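Local coordinates for protein abietadiene synthase, chloroplastic (Abies grandis, PDB 3S9V) that belongs to the terpene synthase family of plant enzymes and is a large, mainly helical chloroplast protein with a metal-binding domain, at residues Ser149-Val154 with Lys177-Lys182; Lys217-Gln222 with Gly226-Ser231; Val375-Glu380 with Phe734-Ile739; Glu506-Pro511 with Asn778-Pro783; Thr554-Val557 with Ser563-Asp566. All blocks are in the same frame, centred on the assembly; numbering follows the deposited sequence.

Contact 1: residues Ser149-Val154 with Lys177-Lys182; sequences SGFEIV and KQIIEK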
# COMPACT_ATOMS: atom_id res chain seq x y z
N SER A 149 -5.95 -3.77 -24.35
CA SER A 149 -5.61 -2.40 -24.74
C SER A 149 -5.48 -2.20 -26.25
O SER A 149 -4.63 -2.81 -26.90
CB SER A 149 -4.29 -1.97 -24.09
OG SER A 149 -4.33 -2.12 -22.68
N GLY A 150 -6.32 -1.35 -26.81
CA GLY A 150 -6.27 -1.06 -28.23
C GLY A 150 -6.87 -2.13 -29.13
O GLY A 150 -6.68 -2.07 -30.35
N PHE A 151 -7.60 -3.08 -28.54
CA PHE A 151 -8.19 -4.16 -29.33
C PHE A 151 -9.00 -3.69 -30.52
O PHE A 151 -8.77 -4.14 -31.65
CB PHE A 151 -9.10 -5.04 -28.47
CG PHE A 151 -9.61 -6.27 -29.20
CD1 PHE A 151 -8.81 -7.40 -29.31
CD2 PHE A 151 -10.86 -6.28 -29.79
CE1 PHE A 151 -9.25 -8.53 -30.01
CE2 PHE A 151 -11.32 -7.40 -30.49
CZ PHE A 151 -10.51 -8.53 -30.59
N GLU A 152 -9.95 -2.80 -30.27
CA GLU A 152 -10.83 -2.28 -31.31
C GLU A 152 -10.12 -1.46 -32.39
O GLU A 152 -10.70 -1.11 -33.41
CB GLU A 152 -11.96 -1.47 -30.65
CG GLU A 152 -12.88 -2.37 -29.81
CD GLU A 152 -14.07 -1.64 -29.20
OE1 GLU A 152 -13.86 -0.75 -28.34
OE2 GLU A 152 -15.22 -1.96 -29.58
N ILE A 153 -8.85 -1.16 -32.17
CA ILE A 153 -8.10 -0.42 -33.17
C ILE A 153 -7.26 -1.40 -33.98
O ILE A 153 -7.28 -1.41 -35.20
CB ILE A 153 -7.16 0.60 -32.50
CG1 ILE A 153 -7.95 1.85 -32.11
CG2 ILE A 153 -6.00 0.94 -33.43
CD1 ILE A 153 -7.10 2.92 -31.42
N VAL A 154 -6.55 -2.24 -33.25
CA VAL A 154 -5.66 -3.23 -33.83
C VAL A 154 -6.28 -4.49 -34.45
O VAL A 154 -5.81 -4.98 -35.48
CB VAL A 154 -4.62 -3.62 -32.75
CG1 VAL A 154 -3.96 -4.92 -33.10
CG2 VAL A 154 -3.57 -2.49 -32.62
N LYS A 177 -17.94 -8.31 -38.56
CA LYS A 177 -18.38 -7.28 -39.49
C LYS A 177 -18.60 -5.96 -38.76
O LYS A 177 -18.24 -4.90 -39.26
CB LYS A 177 -19.67 -7.69 -40.20
CG LYS A 177 -20.11 -6.67 -41.25
CD LYS A 177 -21.53 -6.88 -41.73
CE LYS A 177 -21.96 -5.74 -42.64
NZ LYS A 177 -23.39 -5.81 -43.03
N GLN A 178 -19.18 -6.03 -37.58
CA GLN A 178 -19.46 -4.83 -36.80
C GLN A 178 -18.26 -4.20 -36.09
O GLN A 178 -18.26 -3.00 -35.82
CB GLN A 178 -20.56 -5.12 -35.77
CG GLN A 178 -21.96 -5.17 -36.36
CD GLN A 178 -22.91 -5.98 -35.50
OE1 GLN A 178 -22.87 -5.90 -34.27
NE2 GLN A 178 -23.78 -6.75 -36.15
N ILE A 179 -17.24 -4.99 -35.78
CA ILE A 179 -16.10 -4.39 -35.11
C ILE A 179 -15.30 -3.55 -36.11
O ILE A 179 -14.65 -2.57 -35.74
CB ILE A 179 -15.20 -5.45 -34.44
CG1 ILE A 179 -14.34 -4.79 -33.37
CG2 ILE A 179 -14.31 -6.12 -35.48
CD1 ILE A 179 -13.56 -5.77 -32.53
N ILE A 180 -15.35 -3.94 -37.38
CA ILE A 180 -14.64 -3.20 -38.42
C ILE A 180 -15.34 -1.86 -38.62
O ILE A 180 -14.70 -0.82 -38.74
CB ILE A 180 -14.64 -3.98 -39.76
CG1 ILE A 180 -13.73 -5.20 -39.65
CG2 ILE A 180 -14.19 -3.07 -40.89
CD1 ILE A 180 -13.80 -6.13 -40.84
N GLU A 181 -16.67 -1.89 -38.66
CA GLU A 181 -17.46 -0.68 -38.83
C GLU A 181 -17.23 0.29 -37.67
O GLU A 181 -17.12 1.50 -37.87
CB GLU A 181 -18.94 -1.03 -38.93
CG GLU A 181 -19.86 0.18 -39.05
CD GLU A 181 -21.33 -0.19 -38.99
OE1 GLU A 181 -22.18 0.73 -39.03
OE2 GLU A 181 -21.64 -1.40 -38.89
N LYS A 182 -17.15 -0.26 -36.46
CA LYS A 182 -16.95 0.56 -35.27
C LYS A 182 -15.57 1.19 -35.26
O LYS A 182 -15.41 2.33 -34.83
CB LYS A 182 -17.14 -0.28 -34.00
CG LYS A 182 -17.10 0.55 -32.73
CD LYS A 182 -17.27 -0.31 -31.48
CE LYS A 182 -17.15 0.54 -30.21
NZ LYS A 182 -17.29 -0.27 -28.97
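Phe151 and Ile179 make the tightly packed half of this contact, and Glu152 and Lys182 make the half that looks out to solvent. On the buried side the CD1 methyl of Ile179 comes aslant onto the Phe151 ring. It lies 3.4 Å from CE2 of Phe151, a close approach for two apolar groups. The two side chains cross at about a right angle. Ile179 reaches the ring because CG1 points away from the backbone N (chi1 -160°) and the chain stays extended through CG1 to CD1. On the open side a fully extended Lys182 meets the shorter Glu152. NZ of Lys182 bonds to OE2 of Glu152 at 2.7 Å and uses the syn lone pair of that oxygen. OE1 of Glu152 stays back, 3.5 Å from NZ of Lys182. The result is an interhelical salt bridge at the rim of an apolar patch. It ties the first turn of helix 151-164, which begins right after Gly150 at the N-cap position, to the middle of helix 174-187. Ile179, on helix 174-187, also touches Phe155, Pro156 and Leu159, further along helix 151-164. On the other helical neighbour, 101-117, Phe151 meets Tyr102 and Ile105.

Contact 2: residues Lys217-Gln222 with Gly226-Ser231; sequences KIMKLQ and GSFLSS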
# COMPACT_ATOMS: atom_id res chain seq x y z
N LYS A 217 5.02 13.56 -38.56
CA LYS A 217 4.64 14.13 -37.28
C LYS A 217 4.81 13.10 -36.17
O LYS A 217 5.20 13.45 -35.05
CB LYS A 217 3.18 14.62 -37.32
CG LYS A 217 2.98 15.83 -38.22
CD LYS A 217 1.58 16.38 -38.10
CE LYS A 217 1.44 17.69 -38.86
NZ LYS A 217 0.09 18.27 -38.70
N ILE A 218 4.54 11.84 -36.49
CA ILE A 218 4.68 10.75 -35.53
C ILE A 218 6.14 10.56 -35.07
O ILE A 218 6.38 10.28 -33.89
CB ILE A 218 4.18 9.41 -36.12
CG1 ILE A 218 2.65 9.45 -36.26
CG2 ILE A 218 4.60 8.25 -35.24
CD1 ILE A 218 1.91 9.66 -34.96
N MET A 219 7.09 10.71 -35.98
CA MET A 219 8.51 10.52 -35.65
C MET A 219 9.02 11.43 -34.53
O MET A 219 9.98 11.09 -33.84
CB MET A 219 9.39 10.72 -36.89
CG MET A 219 9.13 9.75 -38.05
SD MET A 219 9.21 7.99 -37.63
CE MET A 219 10.64 7.96 -36.52
N LYS A 220 8.37 12.58 -34.35
CA LYS A 220 8.78 13.53 -33.32
C LYS A 220 8.38 13.06 -31.93
O LYS A 220 8.85 13.59 -30.93
CB LYS A 220 8.14 14.90 -33.56
CG LYS A 220 8.30 15.45 -34.97
CD LYS A 220 7.72 16.86 -35.04
CE LYS A 220 7.64 17.37 -36.47
NZ LYS A 220 7.21 18.80 -36.51
N LEU A 221 7.50 12.06 -31.88
CA LEU A 221 7.02 11.55 -30.61
C LEU A 221 7.67 10.22 -30.23
O LEU A 221 7.22 9.53 -29.32
CB LEU A 221 5.50 11.40 -30.66
CG LEU A 221 4.77 12.68 -31.10
CD1 LEU A 221 3.27 12.44 -31.15
CD2 LEU A 221 5.11 13.81 -30.13
N GLN A 222 8.75 9.88 -30.93
CA GLN A 222 9.48 8.64 -30.67
C GLN A 222 10.09 8.69 -29.27
O GLN A 222 10.40 9.76 -28.76
CB GLN A 222 10.57 8.47 -31.73
CG GLN A 222 11.47 7.26 -31.57
CD GLN A 222 12.36 7.05 -32.78
OE1 GLN A 222 13.01 7.98 -33.26
NE2 GLN A 222 12.40 5.82 -33.28
N GLY A 226 14.03 4.77 -28.77
CA GLY A 226 13.58 4.46 -30.11
C GLY A 226 12.23 3.78 -30.25
O GLY A 226 11.75 3.58 -31.36
N SER A 227 11.60 3.44 -29.13
CA SER A 227 10.31 2.78 -29.21
C SER A 227 9.19 3.79 -29.32
O SER A 227 9.40 4.99 -29.16
CB SER A 227 10.04 1.94 -27.96
OG SER A 227 9.40 2.73 -26.96
N PHE A 228 8.00 3.28 -29.61
CA PHE A 228 6.82 4.11 -29.67
C PHE A 228 5.96 3.58 -28.52
O PHE A 228 5.37 2.50 -28.60
CB PHE A 228 6.17 4.00 -31.04
CG PHE A 228 6.81 4.89 -32.07
CD1 PHE A 228 6.39 6.21 -32.23
CD2 PHE A 228 7.92 4.45 -32.80
CE1 PHE A 228 7.06 7.08 -33.09
CE2 PHE A 228 8.60 5.31 -33.67
CZ PHE A 228 8.17 6.63 -33.81
N LEU A 229 5.97 4.34 -27.43
CA LEU A 229 5.27 4.01 -26.19
C LEU A 229 5.54 2.60 -25.70
O LEU A 229 4.65 1.91 -25.20
CB LEU A 229 3.76 4.24 -26.33
CG LEU A 229 3.36 5.19 -25.20
CD1 LEU A 229 2.98 6.52 -25.79
CD2 LEU A 229 2.23 4.61 -24.38
N SER A 230 6.79 2.18 -25.86
CA SER A 230 7.30 0.88 -25.44
C SER A 230 6.72 -0.35 -26.11
O SER A 230 7.04 -1.48 -25.72
CB SER A 230 7.16 0.73 -23.92
OG SER A 230 5.85 0.38 -23.55
N SER A 231 5.90 -0.15 -27.14
CA SER A 231 5.27 -1.27 -27.84
C SER A 231 6.10 -1.81 -29.02
O SER A 231 6.36 -1.09 -29.98
CB SER A 231 3.89 -0.85 -28.34
OG SER A 231 3.34 -1.82 -29.22
O HOH W 1 6.78 7.03 -27.91
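The Phe228 ring is wedged among Ile218, Met219 and Gln222. Gln222 lies over one face. Its CA sits 4.2 Å from the ring centroid of Phe228, a CH-pi contact 28° off the ring normal. The carbonyl O of Ile218 is at the edge, in the ring plane, 3.4 Å from CE1 of Phe228. The CG2 methyl of Ile218 approaches CE1 of Phe228 to 3.5 Å from off the plane, on the side away from Gln222. CE of Met219 meets the edge, 3.9 Å from CZ of Phe228. The Met219 chain bends twice to get there, with chi2 -54° and chi3 -41°, and it makes a Met-aromatic contact. Gln222 stretches past the ring, and its NE2 donates to the O of Gly226 at 3.0 Å. The donor is tilted from the carbonyl plane. The same NE2 also bonds to OD1 of Asn244. Further out, a water receives the Leu229 N-H and donates to the O of Leu221, so it bridges the backbones. Thr235 OG1 bonds to the N of Phe228. The run from Gln222 through Gly226 to Phe228 resembles the QW motif of related cyclases, with phenylalanine in the tryptophan place. The chemistry is consistent with such a motif: the glutamine NE2 is held by two acceptors, and the carbon stem lies over an aromatic face.

Contact 3: residues Val375-Glu380 with Phe734-Ile739; sequences VSFPGE and FVNNKI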
# COMPACT_ATOMS: atom_id res chain seq x y z
N VAL A 375 -0.46 9.75 2.81
CA VAL A 375 0.85 9.99 3.38
C VAL A 375 1.31 11.38 2.95
O VAL A 375 2.30 11.55 2.24
CB VAL A 375 1.87 8.92 2.92
CG1 VAL A 375 3.14 9.02 3.73
CG2 VAL A 375 1.26 7.53 3.08
N SER A 376 0.57 12.38 3.42
CA SER A 376 0.82 13.76 3.07
C SER A 376 1.40 14.58 4.20
O SER A 376 1.29 14.23 5.39
CB SER A 376 -0.48 14.41 2.63
OG SER A 376 -1.42 14.34 3.68
N PHE A 377 2.00 15.71 3.81
CA PHE A 377 2.60 16.65 4.73
C PHE A 377 1.74 17.90 4.73
O PHE A 377 0.94 18.12 3.82
CB PHE A 377 4.02 17.02 4.27
CG PHE A 377 4.96 15.86 4.22
CD1 PHE A 377 4.69 14.70 4.93
CD2 PHE A 377 6.13 15.93 3.47
CE1 PHE A 377 5.57 13.62 4.91
CE2 PHE A 377 7.02 14.87 3.44
CZ PHE A 377 6.74 13.71 4.16
N PRO A 378 1.87 18.74 5.76
CA PRO A 378 1.06 19.95 5.81
C PRO A 378 1.29 20.82 4.59
O PRO A 378 2.42 20.97 4.13
CB PRO A 378 1.51 20.62 7.11
CG PRO A 378 2.92 20.13 7.29
CD PRO A 378 2.81 18.68 6.90
N GLY A 379 0.20 21.39 4.07
CA GLY A 379 0.30 22.25 2.91
C GLY A 379 0.32 21.59 1.54
O GLY A 379 0.46 22.28 0.54
N GLU A 380 0.19 20.27 1.48
CA GLU A 380 0.19 19.61 0.18
C GLU A 380 -1.24 19.48 -0.32
O GLU A 380 -1.84 18.40 -0.27
CB GLU A 380 0.87 18.25 0.28
CG GLU A 380 2.31 18.36 0.77
CD GLU A 380 3.11 17.07 0.61
OE1 GLU A 380 2.60 16.00 0.98
OE2 GLU A 380 4.25 17.15 0.12
N PHE A 734 7.38 11.64 11.34
CA PHE A 734 7.66 10.22 11.19
C PHE A 734 8.57 9.95 10.01
O PHE A 734 9.45 9.09 10.07
CB PHE A 734 6.35 9.45 11.00
CG PHE A 734 6.54 7.99 10.68
CD1 PHE A 734 7.07 7.11 11.62
CD2 PHE A 734 6.17 7.48 9.43
CE1 PHE A 734 7.24 5.75 11.33
CE2 PHE A 734 6.33 6.12 9.13
CZ PHE A 734 6.86 5.26 10.08
N VAL A 735 8.36 10.68 8.93
CA VAL A 735 9.16 10.49 7.73
C VAL A 735 10.48 11.24 7.68
O VAL A 735 11.50 10.66 7.36
CB VAL A 735 8.35 10.86 6.46
CG1 VAL A 735 9.25 10.84 5.24
CG2 VAL A 735 7.21 9.87 6.26
N ASN A 736 10.46 12.53 8.01
CA ASN A 736 11.69 13.32 7.91
C ASN A 736 12.67 13.38 9.09
O ASN A 736 13.86 13.66 8.89
CB ASN A 736 11.35 14.75 7.47
CG ASN A 736 10.73 14.79 6.08
OD1 ASN A 736 10.87 13.86 5.29
ND2 ASN A 736 10.04 15.89 5.77
N ASN A 737 12.20 13.11 10.30
CA ASN A 737 13.11 13.16 11.45
C ASN A 737 14.17 12.06 11.40
O ASN A 737 13.86 10.89 11.16
CB ASN A 737 12.33 13.07 12.77
CG ASN A 737 11.42 14.27 12.99
OD1 ASN A 737 11.54 15.30 12.32
ND2 ASN A 737 10.50 14.15 13.95
N LYS A 738 15.42 12.45 11.61
CA LYS A 738 16.54 11.51 11.60
C LYS A 738 16.63 10.82 12.95
O LYS A 738 17.43 11.20 13.80
CB LYS A 738 17.84 12.26 11.29
CG LYS A 738 17.80 12.99 9.96
CD LYS A 738 19.05 13.83 9.72
CE LYS A 738 18.94 14.60 8.41
NZ LYS A 738 20.14 15.45 8.15
N ILE A 739 15.80 9.80 13.12
CA ILE A 739 15.71 9.04 14.36
C ILE A 739 15.71 7.55 14.03
O ILE A 739 15.15 7.14 13.02
CB ILE A 739 14.41 9.37 15.09
CG1 ILE A 739 14.33 10.88 15.32
CG2 ILE A 739 14.31 8.59 16.39
CD1 ILE A 739 12.96 11.36 15.79
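Phe377 opens a type II turn that ends at Glu380, and it faces Val735 and Asn736 at the last turn of helix 712-736. The far end of the ring does the touching. CZ of Phe377 lies 4.0 Å from CG1 of Val735, and this methyl sits at the ring edge, near its plane. The Phe377 and Val735 side chains cross at about a right angle. Asn736 comes in obliquely, with its ND2 3.9 Å from CE2 of Phe377. Ring and amide planes stand 74° apart, so the amide is not stacked on the ring. The contact is small and lies at the surface. The Phe377 ring is sent toward the helix with CG opposite its own carbonyl carbon (chi1 -61°). The turn that carries it is pinned from within. The N of Phe377 donates to OE1 of Glu380 at 2.9 Å, almost straight, from above the carboxylate plane. A backbone bond from the N of Glu380 to the O of Phe377, 3.3 Å long, closes the turn. Arg331 of helix 320-332 is a second partner for OE1 of Glu380 and also makes a cation-pi contact with Phe377. One residue before, OG of Ser376 bonds to Glu728 and its backbone O to Asn731. The loop between helices 363-373 and 381-397 is thereby fastened along the end of helix 712-736.

Contact 4: residues Glu506-Pro511 with Asn778-Pro783; sequences EIYFSP and NCLFQP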
# COMPACT_ATOMS: atom_id res chain seq x y z
N GLU A 506 -6.63 -7.24 25.20
CA GLU A 506 -6.97 -6.04 24.46
C GLU A 506 -5.76 -5.09 24.42
O GLU A 506 -5.48 -4.48 23.39
CB GLU A 506 -8.16 -5.37 25.13
CG GLU A 506 -8.75 -4.16 24.46
CD GLU A 506 -10.03 -3.71 25.16
OE1 GLU A 506 -11.00 -4.50 25.16
OE2 GLU A 506 -10.06 -2.59 25.72
N ILE A 507 -5.05 -5.00 25.53
CA ILE A 507 -3.88 -4.13 25.64
C ILE A 507 -2.65 -4.72 24.95
O ILE A 507 -1.85 -3.98 24.37
CB ILE A 507 -3.54 -3.85 27.11
CG1 ILE A 507 -4.61 -2.94 27.72
CG2 ILE A 507 -2.16 -3.20 27.22
CD1 ILE A 507 -4.36 -2.59 29.17
N TYR A 508 -2.49 -6.03 25.01
CA TYR A 508 -1.35 -6.68 24.38
C TYR A 508 -1.46 -6.62 22.86
O TYR A 508 -0.45 -6.65 22.15
CB TYR A 508 -1.25 -8.14 24.83
CG TYR A 508 -0.13 -8.88 24.13
CD1 TYR A 508 1.20 -8.55 24.38
CD2 TYR A 508 -0.41 -9.86 23.18
CE1 TYR A 508 2.23 -9.17 23.69
CE2 TYR A 508 0.62 -10.48 22.48
CZ TYR A 508 1.94 -10.13 22.74
OH TYR A 508 2.96 -10.72 22.02
N PHE A 509 -2.69 -6.54 22.37
CA PHE A 509 -2.94 -6.46 20.94
C PHE A 509 -2.21 -5.28 20.31
O PHE A 509 -1.62 -5.40 19.24
CB PHE A 509 -4.44 -6.31 20.68
CG PHE A 509 -4.75 -5.68 19.34
CD1 PHE A 509 -4.56 -6.39 18.16
CD2 PHE A 509 -5.21 -4.37 19.27
CE1 PHE A 509 -4.82 -5.80 16.93
CE2 PHE A 509 -5.48 -3.77 18.03
CZ PHE A 509 -5.28 -4.48 16.87
N SER A 510 -2.26 -4.14 20.99
CA SER A 510 -1.64 -2.92 20.49
C SER A 510 -0.21 -3.08 20.01
O SER A 510 0.05 -3.02 18.81
CB SER A 510 -1.73 -1.82 21.55
OG SER A 510 -3.08 -1.46 21.77
N PRO A 511 0.75 -3.28 20.93
CA PRO A 511 2.12 -3.42 20.43
C PRO A 511 2.30 -4.62 19.49
O PRO A 511 3.10 -4.58 18.56
CB PRO A 511 2.94 -3.55 21.70
CG PRO A 511 2.01 -4.29 22.60
CD PRO A 511 0.68 -3.60 22.36
N ASN A 778 -8.12 -11.48 14.53
CA ASN A 778 -7.30 -11.47 13.32
C ASN A 778 -5.80 -11.40 13.54
O ASN A 778 -5.03 -11.91 12.74
CB ASN A 778 -7.68 -10.30 12.41
CG ASN A 778 -9.04 -10.46 11.78
OD1 ASN A 778 -9.36 -11.52 11.25
ND2 ASN A 778 -9.84 -9.40 11.82
N CYS A 779 -5.40 -10.75 14.63
CA CYS A 779 -3.98 -10.59 14.90
C CYS A 779 -3.38 -11.66 15.79
O CYS A 779 -2.26 -12.11 15.56
CB CYS A 779 -3.74 -9.20 15.53
SG CYS A 779 -2.03 -8.83 15.96
N LEU A 780 -4.13 -12.09 16.80
CA LEU A 780 -3.60 -13.07 17.75
C LEU A 780 -4.12 -14.50 17.73
O LEU A 780 -3.42 -15.41 18.16
CB LEU A 780 -3.75 -12.53 19.17
CG LEU A 780 -3.21 -11.13 19.49
CD1 LEU A 780 -3.55 -10.78 20.94
CD2 LEU A 780 -1.72 -11.08 19.27
N PHE A 781 -5.34 -14.73 17.24
CA PHE A 781 -5.87 -16.08 17.28
C PHE A 781 -6.06 -16.83 15.96
O PHE A 781 -5.48 -17.90 15.77
CB PHE A 781 -7.17 -16.08 18.08
CG PHE A 781 -7.01 -15.50 19.46
CD1 PHE A 781 -6.00 -15.95 20.30
CD2 PHE A 781 -7.85 -14.49 19.91
CE1 PHE A 781 -5.81 -15.39 21.57
CE2 PHE A 781 -7.68 -13.93 21.17
CZ PHE A 781 -6.65 -14.38 22.00
N GLN A 782 -6.88 -16.29 15.07
CA GLN A 782 -7.14 -16.91 13.78
C GLN A 782 -5.88 -16.87 12.91
O GLN A 782 -5.39 -15.79 12.57
CB GLN A 782 -8.28 -16.16 13.09
CG GLN A 782 -9.03 -16.95 12.04
CD GLN A 782 -10.45 -17.26 12.47
OE1 GLN A 782 -11.25 -16.35 12.69
NE2 GLN A 782 -10.77 -18.54 12.58
N PRO A 783 -5.31 -18.03 12.56
CA PRO A 783 -4.11 -18.01 11.72
C PRO A 783 -4.51 -17.84 10.26
O PRO A 783 -5.68 -18.03 9.91
CB PRO A 783 -3.46 -19.37 11.99
CG PRO A 783 -4.04 -19.79 13.31
CD PRO A 783 -5.47 -19.36 13.17
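Cys779 meets Phe509 at the edge of its ring, with CB in the ring plane and 3.8 Å from CE1 of Phe509. The thiol sulfur is turned away from its own backbone N (chi1 179°). That places SG 4.1 Å from CD1 of Phe509, in an oblique sulfur-aromatic contact. Leu780 comes next and serves the other aromatic. Its CD1 approaches the edge of the Tyr508 ring, 4.0 Å from CD2 of Tyr508. Its second methyl, CD2, is 4.0 Å from CE2 of Tyr508, so both branches of the leucine line up along one side of the ring. The hydroxyl of Tyr508 bonds to Glu481. These contacts join the last helix of the chain, 768-781, to helix 504-514 of the all-helical terpene synthase fold. Helix 768-781 has a wider pi-type turn at 778-781, and helix 504-514 is kinked at Pro511. Phe781 folds back within its own segment, with CB of Leu780 4.2 Å above the centre of its ring. Further on, the O of Gln782 accepts from Gln475 and Arg435. Pro783 lies on Asn472 and Gln475 of helix 461-491.

Contact 5: residues Thr554-Val557 with Ser563-Asp566; sequences TESV and SLVD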
# COMPACT_ATOMS: atom_id res chain seq x y z
N THR A 554 1.22 9.71 44.60
CA THR A 554 2.18 10.57 43.92
C THR A 554 3.47 10.70 44.74
O THR A 554 4.58 10.62 44.20
CB THR A 554 1.59 11.97 43.67
OG1 THR A 554 0.38 11.84 42.92
CG2 THR A 554 2.56 12.83 42.88
N GLU A 555 3.31 10.88 46.05
CA GLU A 555 4.45 11.02 46.96
C GLU A 555 5.24 9.72 47.06
O GLU A 555 6.47 9.74 47.17
CB GLU A 555 3.97 11.44 48.35
CG GLU A 555 5.08 11.50 49.40
CD GLU A 555 5.94 12.74 49.26
OE1 GLU A 555 6.50 12.98 48.17
OE2 GLU A 555 6.07 13.48 50.26
N SER A 556 4.53 8.60 47.05
CA SER A 556 5.19 7.30 47.15
C SER A 556 6.11 7.12 45.96
O SER A 556 7.25 6.66 46.11
CB SER A 556 4.15 6.17 47.16
OG SER A 556 3.32 6.22 48.31
N VAL A 557 5.63 7.49 44.78
CA VAL A 557 6.41 7.37 43.55
C VAL A 557 7.64 8.29 43.60
O VAL A 557 8.71 7.93 43.12
CB VAL A 557 5.55 7.72 42.31
CG1 VAL A 557 6.37 7.60 41.05
CG2 VAL A 557 4.35 6.80 42.25
N SER A 563 6.97 3.72 52.58
CA SER A 563 6.75 4.46 53.82
C SER A 563 5.37 5.09 53.98
O SER A 563 5.07 5.67 55.02
CB SER A 563 7.79 5.57 53.96
OG SER A 563 7.65 6.50 52.90
N LEU A 564 4.52 4.98 52.96
CA LEU A 564 3.18 5.57 53.03
C LEU A 564 2.07 4.56 52.79
O LEU A 564 0.89 4.90 52.87
CB LEU A 564 3.06 6.72 52.02
CG LEU A 564 4.06 7.86 52.20
CD1 LEU A 564 3.81 8.94 51.18
CD2 LEU A 564 3.94 8.43 53.61
N VAL A 565 2.44 3.32 52.50
CA VAL A 565 1.48 2.26 52.24
C VAL A 565 0.45 2.07 53.36
O VAL A 565 -0.68 1.64 53.12
CB VAL A 565 2.22 0.92 51.98
CG1 VAL A 565 1.25 -0.24 52.01
CG2 VAL A 565 2.92 0.98 50.63
N ASP A 566 0.85 2.38 54.59
CA ASP A 566 -0.04 2.23 55.74
C ASP A 566 -1.11 3.32 55.81
O ASP A 566 -2.14 3.14 56.45
CB ASP A 566 0.78 2.22 57.04
CG ASP A 566 1.57 0.93 57.22
OD1 ASP A 566 2.56 0.94 57.99
OD2 ASP A 566 1.19 -0.10 56.62
O HOH W 2 4.60 4.00 50.26
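The connection between helix 547-559 and helix 570-594 doubles back here, so that Leu564 of the connection lies against Glu555 and Ser556 of the first helix. It is a short-range helix-to-loop contact within the metal-binding family region. Leu564 points at the helix and does most of the touching with one methyl. Its CD1 is 3.4 Å from CG of Glu555 and 3.8 Å from CB of the same residue. The carbon stem of the glutamate is therefore what the leucine packs on, and the two side chains meet at a slant. Glu555 leaves the backbone with CG away from N (chi1 175°) and then bends at chi2 (76°). Its carboxylate forms a salt bridge with Arg559 one turn further along the helix. Ser556 lies nearer the base of the leucine, with OG 3.8 Å from CB of Leu564. One water joins the two segments. It accepts the N-H of Leu564 at 2.9 Å and donates to OG of Ser556 at 3.2 Å. That hydroxyl is also bonded to the carbonyl O of Leu552 in the same helix. The chemistry is mixed. The direct touch is apolar, through a methyl on the aliphatic part of a charged residue. The polar link is indirect: a water links the serine hydroxyl to the backbone N-H of Leu564.

Contacts 1 and 2 come first along the chain and share one end of the molecule, with centres about 22 Å apart. Contact 1 pairs two helices, while contact 2 runs from helix 215-219 into the loop before helix 232-242. Contacts 3 and 4 each bring together parts of the chain more than 260 residues apart. Their segments alternate in sequence, and their centres are about 29 Å apart. They fasten helices 712-736 and 768-781, late in the chain, to earlier parts. Contact 5 is local and falls between the halves of both. Its centre is about 85 Å from that of contact 1, so the set spans an elongated helical protein.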